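Local coordinates for coproheme decarboxylase (Thermus thermophilus, PDB 1VDH), which catalyses the hydrogen peroxide-dependent oxidative decarboxylation of Fe-coproporphyrin III to heme b, the last step of coproporphyrin-dependent heme biosynthesis, as a homopentamer, at residues H172-T175 with G176-Y179; Y215-R218 with F219-V222; A162-R165 with A166-K170; P123-P126 with Y127-P130. One frame throughout, in Å; residues are numbered along the deposited sequence.

Contact 1: residues H172-T175 with G176-Y179; sequences HGET and GRKY
Lys178 reaches back along the fraying end of its helix to the carbonyl of Thr175, and the pair illustrates how a side-chain donor can supplement the backbone bonds at a helix end. NZ of Lys178 lies 3.2 Å from Thr175 O, in the carbonyl plane and on a lone pair. Two bends near the end of the lysine chain, at chi3 (70°) and chi4 (63°), fold the ammonium back to this acceptor, and the same NZ is salt-bridged to Glu216. The ring of Tyr179 adds an edge, its CD1 3.7 Å from Thr175 O, while its hydroxyl bonds to Glu216.

Just before this, Gly176 N donates to His172 O over 3.1 Å, as in a regular helix. Arg177 N then bonds to Glu174 O at 3.1 Å, three residues back, from well above the carbonyl plane. The Arg177 guanidinium lies beside the Glu174 side chain, NH2 3.3 Å from CG, but Arg177 NH2 and Glu174 OE1 stay 4.8 Å apart, so attraction between them is probably only long-range.

Thr175 OG1 is shared between Ala171 O and Asp220. Thr175 OG1, Lys178 NZ and Tyr179 OH thus pair with Asp220 and Glu216, which probably steadies the end of the helix that carries His172, the predicted axial ligand of the coproheme iron.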
loop_
_atom_site.group_PDB
_atom_site.type_symbol
_atom_site.label_atom_id
_atom_site.label_comp_id
_atom_site.label_asym_id
_atom_site.label_seq_id
_atom_site.Cartn_x
_atom_site.Cartn_y
_atom_site.Cartn_z
ATOM N N HIS A 172 21.096 -8.296 23.875
ATOM C CA HIS A 172 20.086 -7.261 23.685
ATOM C C HIS A 172 19.757 -6.637 25.041
ATOM O O HIS A 172 19.751 -5.409 25.188
ATOM C CB HIS A 172 18.826 -7.878 23.067
ATOM C CG HIS A 172 17.778 -6.877 22.693
ATOM N ND1 HIS A 172 17.939 -5.984 21.654
ATOM C CD2 HIS A 172 16.550 -6.637 23.209
ATOM C CE1 HIS A 172 16.853 -5.240 21.546
ATOM N NE2 HIS A 172 15.996 -5.614 22.478
ATOM N N GLY A 173 19.504 -7.496 26.029
ATOM C CA GLY A 173 19.195 -7.034 27.372
ATOM C C GLY A 173 20.334 -6.227 27.966
ATOM O O GLY A 173 20.105 -5.247 28.677
ATOM N N GLU A 174 21.564 -6.636 27.666
ATOM C CA GLU A 174 22.757 -5.946 28.154
ATOM C C GLU A 174 22.844 -4.540 27.570
ATOM O O GLU A 174 23.056 -3.567 28.298
ATOM C CB GLU A 174 24.016 -6.726 27.777
ATOM C CG GLU A 174 24.188 -8.038 28.530
ATOM C CD GLU A 174 25.358 -8.869 28.025
ATOM O OE1 GLU A 174 25.527 -10.007 28.514
ATOM O OE2 GLU A 174 26.108 -8.392 27.142
ATOM N N THR A 175 22.672 -4.442 26.253
ATOM C CA THR A 175 22.727 -3.159 25.559
ATOM C C THR A 175 21.717 -2.170 26.131
ATOM O O THR A 175 22.033 -0.992 26.316
ATOM C CB THR A 175 22.468 -3.334 24.043
ATOM O OG1 THR A 175 23.525 -4.110 23.470
ATOM C CG2 THR A 175 22.405 -1.981 23.342
ATOM N N GLY A 176 20.523 -2.669 26.446
ATOM C CA GLY A 176 19.473 -1.826 26.987
ATOM C C GLY A 176 19.561 -1.515 28.472
ATOM O O GLY A 176 18.806 -0.677 28.972
ATOM N N ARG A 177 20.481 -2.168 29.178
ATOM C CA ARG A 177 20.639 -1.944 30.612
ATOM C C ARG A 177 21.102 -0.528 30.935
ATOM O O ARG A 177 20.675 0.051 31.936
ATOM C CB ARG A 177 21.590 -2.984 31.224
ATOM C CG ARG A 177 21.898 -2.778 32.708
ATOM C CD ARG A 177 22.311 -4.082 33.406
ATOM N NE ARG A 177 23.429 -4.762 32.750
ATOM C CZ ARG A 177 23.306 -5.853 31.997
ATOM N NH1 ARG A 177 22.110 -6.398 31.799
ATOM N NH2 ARG A 177 24.377 -6.403 31.439
ATOM N N LYS A 178 21.946 0.044 30.078
ATOM C CA LYS A 178 22.435 1.402 30.309
ATOM C C LYS A 178 21.318 2.431 30.143
ATOM O O LYS A 178 21.467 3.581 30.553
ATOM C CB LYS A 178 23.610 1.741 29.380
ATOM C CG LYS A 178 23.234 1.936 27.916
ATOM C CD LYS A 178 24.415 2.446 27.089
ATOM C CE LYS A 178 25.483 1.378 26.920
ATOM N NZ LYS A 178 24.965 0.200 26.169
ATOM N N TYR A 179 20.206 2.015 29.538
ATOM C CA TYR A 179 19.068 2.908 29.328
ATOM C C TYR A 179 17.968 2.757 30.376
ATOM O O TYR A 179 17.014 3.535 30.373
ATOM C CB TYR A 179 18.467 2.712 27.928
ATOM C CG TYR A 179 19.376 3.155 26.805
ATOM C CD1 TYR A 179 20.181 2.240 26.135
ATOM C CD2 TYR A 179 19.456 4.498 26.439
ATOM C CE1 TYR A 179 21.054 2.651 25.122
ATOM C CE2 TYR A 179 20.323 4.922 25.432
ATOM C CZ TYR A 179 21.118 3.997 24.782
ATOM O OH TYR A 179 21.987 4.423 23.808
#

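Contact 2: residues Y215-R218 with F219-V222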
loop_
_atom_site.group_PDB
_atom_site.type_symbol
_atom_site.label_atom_id
_atom_site.label_comp_id
_atom_site.label_asym_id
_atom_site.label_seq_id
_atom_site.Cartn_x
_atom_site.Cartn_y
_atom_site.Cartn_z
ATOM N N TYR A 215 18.432 3.143 18.012
ATOM C CA TYR A 215 19.575 3.153 17.098
ATOM C C TYR A 215 20.702 2.253 17.615
ATOM O O TYR A 215 21.227 1.429 16.870
ATOM C CB TYR A 215 20.090 4.579 16.894
ATOM C CG TYR A 215 21.115 4.733 15.780
ATOM C CD1 TYR A 215 21.056 3.942 14.625
ATOM C CD2 TYR A 215 22.119 5.694 15.867
ATOM C CE1 TYR A 215 21.973 4.107 13.584
ATOM C CE2 TYR A 215 23.042 5.871 14.829
ATOM C CZ TYR A 215 22.963 5.073 13.694
ATOM O OH TYR A 215 23.880 5.243 12.678
ATOM N N GLU A 216 21.067 2.398 18.888
ATOM C CA GLU A 216 22.130 1.560 19.441
ATOM C C GLU A 216 21.770 0.077 19.380
ATOM O O GLU A 216 22.597 -0.746 18.985
ATOM C CB GLU A 216 22.493 1.963 20.873
ATOM C CG GLU A 216 23.646 1.126 21.428
ATOM C CD GLU A 216 24.181 1.606 22.768
ATOM O OE1 GLU A 216 24.983 0.870 23.374
ATOM O OE2 GLU A 216 23.827 2.713 23.209
ATOM N N MET A 217 20.523 -0.255 19.708
ATOM C CA MET A 217 20.072 -1.649 19.673
ATOM C C MET A 217 20.105 -2.293 18.296
ATOM O O MET A 217 20.234 -3.512 18.188
ATOM C CB MET A 217 18.660 -1.787 20.241
ATOM C CG MET A 217 18.593 -1.702 21.745
ATOM S SD MET A 217 16.919 -2.006 22.317
ATOM C CE MET A 217 17.251 -2.467 24.020
ATOM N N ARG A 218 19.985 -1.483 17.245
ATOM C CA ARG A 218 19.999 -2.021 15.888
ATOM C C ARG A 218 21.351 -2.644 15.533
ATOM O O ARG A 218 21.440 -3.436 14.598
ATOM C CB ARG A 218 19.582 -0.955 14.867
ATOM C CG ARG A 218 19.033 -1.548 13.562
ATOM C CD ARG A 218 17.980 -0.654 12.935
ATOM N NE ARG A 218 16.808 -0.521 13.798
ATOM C CZ ARG A 218 15.710 0.159 13.482
ATOM N NH1 ARG A 218 15.610 0.777 12.306
ATOM N NH2 ARG A 218 14.713 0.238 14.355
ATOM N N PHE A 219 22.387 -2.325 16.311
ATOM C CA PHE A 219 23.712 -2.899 16.085
ATOM C C PHE A 219 23.899 -4.256 16.785
ATOM O O PHE A 219 24.891 -4.946 16.549
ATOM C CB PHE A 219 24.816 -1.911 16.476
ATOM C CG PHE A 219 24.868 -0.692 15.594
ATOM C CD1 PHE A 219 24.174 0.459 15.939
ATOM C CD2 PHE A 219 25.585 -0.712 14.400
ATOM C CE1 PHE A 219 24.187 1.586 15.102
ATOM C CE2 PHE A 219 25.605 0.404 13.556
ATOM C CZ PHE A 219 24.901 1.557 13.912
ATOM N N ASP A 220 22.961 -4.628 17.655
ATOM C CA ASP A 220 23.018 -5.934 18.326
ATOM C C ASP A 220 22.612 -6.930 17.243
ATOM O O ASP A 220 21.711 -6.639 16.455
ATOM C CB ASP A 220 22.008 -6.018 19.481
ATOM C CG ASP A 220 22.343 -5.082 20.636
ATOM O OD1 ASP A 220 23.531 -4.748 20.822
ATOM O OD2 ASP A 220 21.405 -4.684 21.367
ATOM N N GLU A 221 23.255 -8.094 17.199
ATOM C CA GLU A 221 22.932 -9.080 16.167
ATOM C C GLU A 221 21.450 -9.446 16.100
ATOM O O GLU A 221 20.889 -9.577 15.008
ATOM C CB GLU A 221 23.786 -10.344 16.314
ATOM C CG GLU A 221 23.586 -11.336 15.162
ATOM C CD GLU A 221 24.587 -12.486 15.160
ATOM O OE1 GLU A 221 25.584 -12.437 15.911
ATOM O OE2 GLU A 221 24.375 -13.442 14.389
ATOM N N VAL A 222 20.810 -9.571 17.262
ATOM C CA VAL A 222 19.395 -9.919 17.312
ATOM C C VAL A 222 18.537 -8.944 16.503
ATOM O O VAL A 222 17.635 -9.363 15.779
ATOM C CB VAL A 222 18.879 -10.023 18.771
ATOM C CG1 VAL A 222 18.987 -8.679 19.487
ATOM C CG2 VAL A 222 17.446 -10.537 18.783
HETATM O O HOH W 1 24.534 -2.352 20.120
#
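Tyr215 and Phe219, four residues apart, form an edge-to-face aromatic pair where helix 207-217 gives way to a turn. The edge of Phe219 is presented to the tyrosine face, with centroids 5.3 Å apart and planes at 62°. CE1 of Phe219 sits 3.7 Å from Tyr215 CE1, toward the rim of the ring. A chi1 of -170° in Tyr215 and of -67° in Phe219 leaves the Phe219 edge against the tyrosine face.

Hydrogen bonds make the turn itself. Phe219 N donates to Glu216 O at 3.1 Å, and Asp220 N to Met217 O at 3.0 Å, the latter closing a type I beta turn from Met217 to Asp220. A water bridges the two halves, donating to Glu216 O (2.8 Å) and to Asp220 OD1 (2.7 Å); OD1 is also hydrogen-bonded to Thr175 OG1.

The charged ends find partners outside the turn: Glu216 binds Lys178 and Tyr179, and Arg218 forms a salt bridge with Glu197 of a neighbouring subunit.

The turn links helix 207-217 to helix 221-226. Met217 and Val222 pack on His172 of helix 162-177, while Phe219 meets Tyr158 of the neighbouring subunit, so this corner joins the surroundings of His172, the predicted axial ligand, to the subunit interface.

Contact 3: residues A162-R165 with A166-K170; sequences AKER and ASLMK
The carboxylate of Glu164 meets the next turn of its helix with both oxygens: OE1 lies 3.5 Å from Ser167 OG, and OE2 3.5 Å from Leu168 CG. The Glu164 and Leu168 side chains cross at a slant, which brings OE2 to the leucine. That same OE2 forms a salt bridge with Arg3 of a neighbouring subunit, so the leucine packs against an ion pair that crosses the interface. The other flat group, the guanidinium of Arg165, turns one face to its own segment, 162-165: Ala162 CA stands 3.6 Å above the guanidinium plane, offset toward the rim. A bend at chi3 (-95°) folds the arginine back this way. Gln117 accepts from NH1, and the carbonyls of Leu160 and Glu7 accept from NH2.

Ser167 adds a side-chain bond to the helix. Its OG donates to Glu164 O at 2.8 Å; chi1 of 62° sets the hydroxyl between the backbone N and the carbonyl carbon, from where it can reach back one turn. Leu168 N donates to Glu164 O at 3.0 Å, and both donors approach from one face of the carbonyl plane. Glu164 O is therefore gripped twice.

The backbone ladder continues from Ala166 N to Ala162 O and from Ser167 N to Lys163 O, and Met169 N bonds Arg165 O at 3.0 Å. Leu168 and Met169 rest on Val222 of helix 221-226.

The successive i to i+4 backbone bonds mark an alpha-helix, and the Ser167 bond is an added side-chain bond of a kind common in helices; here they form the opening of helix 162-177, which in this chlorite dismutase-like fold carries His172, the predicted axial ligand of the coproheme iron.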
loop_
_atom_site.group_PDB
_atom_site.type_symbol
_atom_site.label_atom_id
_atom_site.label_comp_id
_atom_site.label_asym_id
_atom_site.label_seq_id
_atom_site.Cartn_x
_atom_site.Cartn_y
_atom_site.Cartn_z
ATOM N N ALA A 162 17.188 -22.909 20.650
ATOM C CA ALA A 162 16.846 -22.064 21.791
ATOM C C ALA A 162 18.093 -21.448 22.425
ATOM O O ALA A 162 18.072 -20.300 22.868
ATOM C CB ALA A 162 16.062 -22.860 22.828
ATOM N N LYS A 163 19.187 -22.206 22.419
ATOM C CA LYS A 163 20.448 -21.750 22.994
ATOM C C LYS A 163 20.987 -20.498 22.295
ATOM O O LYS A 163 21.490 -19.587 22.950
ATOM C CB LYS A 163 21.489 -22.873 22.952
ATOM C CG LYS A 163 22.770 -22.558 23.709
ATOM C CD LYS A 163 23.772 -23.701 23.606
ATOM C CE LYS A 163 25.044 -23.398 24.392
ATOM N NZ LYS A 163 24.790 -23.286 25.858
ATOM N N GLU A 164 20.893 -20.460 20.967
ATOM C CA GLU A 164 21.366 -19.303 20.210
ATOM C C GLU A 164 20.445 -18.105 20.426
ATOM O O GLU A 164 20.911 -16.972 20.570
ATOM C CB GLU A 164 21.488 -19.631 18.717
ATOM C CG GLU A 164 21.894 -18.443 17.828
ATOM C CD GLU A 164 23.274 -17.858 18.154
ATOM O OE1 GLU A 164 24.107 -18.556 18.771
ATOM O OE2 GLU A 164 23.531 -16.693 17.774
ATOM N N ARG A 165 19.139 -18.352 20.461
ATOM C CA ARG A 165 18.186 -17.271 20.694
ATOM C C ARG A 165 18.427 -16.651 22.069
ATOM O O ARG A 165 18.343 -15.432 22.233
ATOM C CB ARG A 165 16.747 -17.776 20.568
ATOM C CG ARG A 165 16.296 -17.938 19.116
ATOM C CD ARG A 165 14.837 -18.343 19.010
ATOM N NE ARG A 165 14.669 -19.790 18.893
ATOM C CZ ARG A 165 14.081 -20.550 19.809
ATOM N NH1 ARG A 165 13.605 -20.005 20.920
ATOM N NH2 ARG A 165 13.957 -21.852 19.607
ATOM N N ALA A 166 18.777 -17.493 23.040
ATOM C CA ALA A 166 19.056 -17.033 24.395
ATOM C C ALA A 166 20.280 -16.117 24.427
ATOM O O ALA A 166 20.258 -15.073 25.078
ATOM C CB ALA A 166 19.262 -18.225 25.330
ATOM N N SER A 167 21.349 -16.503 23.733
ATOM C CA SER A 167 22.558 -15.680 23.717
ATOM C C SER A 167 22.313 -14.352 22.999
ATOM O O SER A 167 22.854 -13.318 23.394
ATOM C CB SER A 167 23.738 -16.429 23.087
ATOM O OG SER A 167 23.481 -16.757 21.736
ATOM N N LEU A 168 21.470 -14.385 21.969
ATOM C CA LEU A 168 21.137 -13.186 21.204
ATOM C C LEU A 168 20.318 -12.207 22.046
ATOM O O LEU A 168 20.541 -10.995 21.994
ATOM C CB LEU A 168 20.384 -13.568 19.924
ATOM C CG LEU A 168 21.244 -14.243 18.848
ATOM C CD1 LEU A 168 20.375 -14.821 17.747
ATOM C CD2 LEU A 168 22.239 -13.241 18.288
ATOM N N MET A 169 19.392 -12.738 22.844
ATOM C CA MET A 169 18.553 -11.911 23.711
ATOM C C MET A 169 19.331 -11.364 24.907
ATOM O O MET A 169 19.040 -10.271 25.400
ATOM C CB MET A 169 17.330 -12.695 24.203
ATOM C CG MET A 169 16.309 -13.009 23.116
ATOM S SD MET A 169 15.713 -11.533 22.247
ATOM C CE MET A 169 14.824 -10.683 23.590
ATOM N N LYS A 170 20.320 -12.124 25.371
ATOM C CA LYS A 170 21.130 -11.692 26.506
ATOM C C LYS A 170 21.894 -10.416 26.146
ATOM O O LYS A 170 21.901 -9.452 26.914
ATOM C CB LYS A 170 22.092 -12.802 26.949
ATOM C CG LYS A 170 22.778 -12.515 28.279
ATOM C CD LYS A 170 23.552 -13.719 28.796
ATOM C CE LYS A 170 24.177 -13.419 30.158
ATOM N NZ LYS A 170 24.863 -14.611 30.738
#

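Contact 4: residues P123-P126 with Y127-P130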
loop_
_atom_site.group_PDB
_atom_site.type_symbol
_atom_site.label_atom_id
_atom_site.label_comp_id
_atom_site.label_asym_id
_atom_site.label_seq_id
_atom_site.Cartn_x
_atom_site.Cartn_y
_atom_site.Cartn_z
ATOM N N PRO A 123 6.887 -17.080 37.709
ATOM C CA PRO A 123 5.742 -16.162 37.727
ATOM C C PRO A 123 5.516 -15.477 39.073
ATOM O O PRO A 123 4.751 -14.516 39.168
ATOM C CB PRO A 123 4.572 -17.072 37.346
ATOM C CG PRO A 123 4.981 -18.396 37.901
ATOM C CD PRO A 123 6.438 -18.472 37.521
ATOM N N GLU A 124 6.214 -15.961 40.097
ATOM C CA GLU A 124 6.098 -15.418 41.444
ATOM C C GLU A 124 7.241 -14.481 41.813
ATOM O O GLU A 124 7.215 -13.854 42.873
ATOM C CB GLU A 124 6.002 -16.560 42.457
ATOM C CG GLU A 124 4.766 -16.505 43.336
ATOM C CD GLU A 124 3.482 -16.374 42.538
ATOM O OE1 GLU A 124 2.766 -15.372 42.733
ATOM O OE2 GLU A 124 3.188 -17.267 41.717
ATOM N N SER A 125 8.251 -14.393 40.950
ATOM C CA SER A 125 9.387 -13.511 41.204
ATOM C C SER A 125 8.918 -12.062 41.277
ATOM O O SER A 125 8.084 -11.631 40.481
ATOM C CB SER A 125 10.445 -13.656 40.107
ATOM O OG SER A 125 11.426 -12.632 40.195
ATOM N N PRO A 126 9.432 -11.296 42.256
ATOM C CA PRO A 126 9.060 -9.888 42.422
ATOM C C PRO A 126 9.541 -9.013 41.264
ATOM O O PRO A 126 9.168 -7.846 41.159
ATOM C CB PRO A 126 9.741 -9.509 43.741
ATOM C CG PRO A 126 10.944 -10.397 43.768
ATOM C CD PRO A 126 10.380 -11.717 43.304
ATOM N N TYR A 127 10.372 -9.580 40.395
ATOM C CA TYR A 127 10.887 -8.837 39.248
ATOM C C TYR A 127 10.268 -9.345 37.948
ATOM O O TYR A 127 10.650 -8.924 36.855
ATOM C CB TYR A 127 12.412 -8.922 39.209
ATOM C CG TYR A 127 13.048 -8.466 40.503
ATOM C CD1 TYR A 127 13.873 -9.316 41.235
ATOM C CD2 TYR A 127 12.766 -7.205 41.031
ATOM C CE1 TYR A 127 14.395 -8.926 42.467
ATOM C CE2 TYR A 127 13.283 -6.804 42.261
ATOM C CZ TYR A 127 14.093 -7.669 42.972
ATOM O OH TYR A 127 14.592 -7.277 44.192
ATOM N N VAL A 128 9.295 -10.241 38.086
ATOM C CA VAL A 128 8.590 -10.820 36.946
ATOM C C VAL A 128 7.105 -10.475 37.038
ATOM O O VAL A 128 6.543 -9.831 36.146
ATOM C CB VAL A 128 8.757 -12.365 36.907
ATOM C CG1 VAL A 128 7.801 -12.985 35.892
ATOM C CG2 VAL A 128 10.196 -12.731 36.559
ATOM N N LYS A 129 6.489 -10.870 38.147
ATOM C CA LYS A 129 5.069 -10.635 38.372
ATOM C C LYS A 129 4.598 -9.192 38.149
ATOM O O LYS A 129 3.613 -8.968 37.446
ATOM C CB LYS A 129 4.672 -11.134 39.763
ATOM C CG LYS A 129 3.177 -11.252 39.989
ATOM C CD LYS A 129 2.895 -12.058 41.251
ATOM C CE LYS A 129 1.411 -12.334 41.421
ATOM N NZ LYS A 129 1.144 -13.145 42.645
ATOM N N PRO A 130 5.303 -8.190 38.716
ATOM C CA PRO A 130 4.870 -6.802 38.515
ATOM C C PRO A 130 4.846 -6.362 37.049
ATOM O O PRO A 130 4.061 -5.489 36.671
ATOM C CB PRO A 130 5.904 -6.002 39.311
ATOM C CG PRO A 130 6.296 -6.947 40.402
ATOM C CD PRO A 130 6.449 -8.244 39.641
#
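Glu124 and Lys129 make a salt bridge across a compact turn of an exposed loop, a worked case of charge pairing added to backbone bonds. OE1 of Glu124 and NZ of Lys129 are 2.8 Å apart, the ammonium meeting the oxygen almost in line with its C-O bond. The two side chains run side by side. Lys129 is extended throughout, whereas Glu124 bends at chi2 (52°) to bring its carboxylate alongside.

Backbone hydrogen bonds hold the turn itself, and they converge on one acceptor. Ser125 O receives Lys129 N at 2.9 Å, nearly end-on, and Val128 N at 3.0 Å from above the carbonyl plane. The serine side chain serves the turn as well: Ser125 OG, anti to its own N (chi1 169°), accepts from Tyr127 N at 3.2 Å. Side-chain and main-chain oxygens of one serine, bonded to the N-H groups two, three and four residues on, make this an ST motif.

Apolar contacts complete the turn. Pro126 CG lies over one face of the Tyr127 ring in a CH-pi contact, 4.1 Å from the ring centroid and 15° from the normal. Val128 CG2 packs on Ser125 CB at 3.7 Å.

The turn belongs to the long connection between strands 102-116 and 141-152. Arg131, predicted to bind the coproheme, follows directly after Pro130. Pro123 and Val128 touch Leu12, which places the turn against strand 10-24.

Overall arrangement
All four contacts are local, each within one continuous segment, and they follow in series without nesting or crossing. Contact 4 comes first and closes a turn in the connection between strands 102-116 and 141-152; it stands apart, its nearest atoms about 12 Å from contact 1 and farther from the others. Contacts 3 and 1 then span helical turns at the beginning and end of helix 162-177. Contact 2 comes last, closing the turn between helices 207-217 and 221-226, and touches both: Thr175 and Tyr179 bond to Asp220 and Glu216, and Leu168 packs on Glu221. Three helices are thereby tied together around His172, while contacts 2 and 3 also extend to a neighbouring subunit.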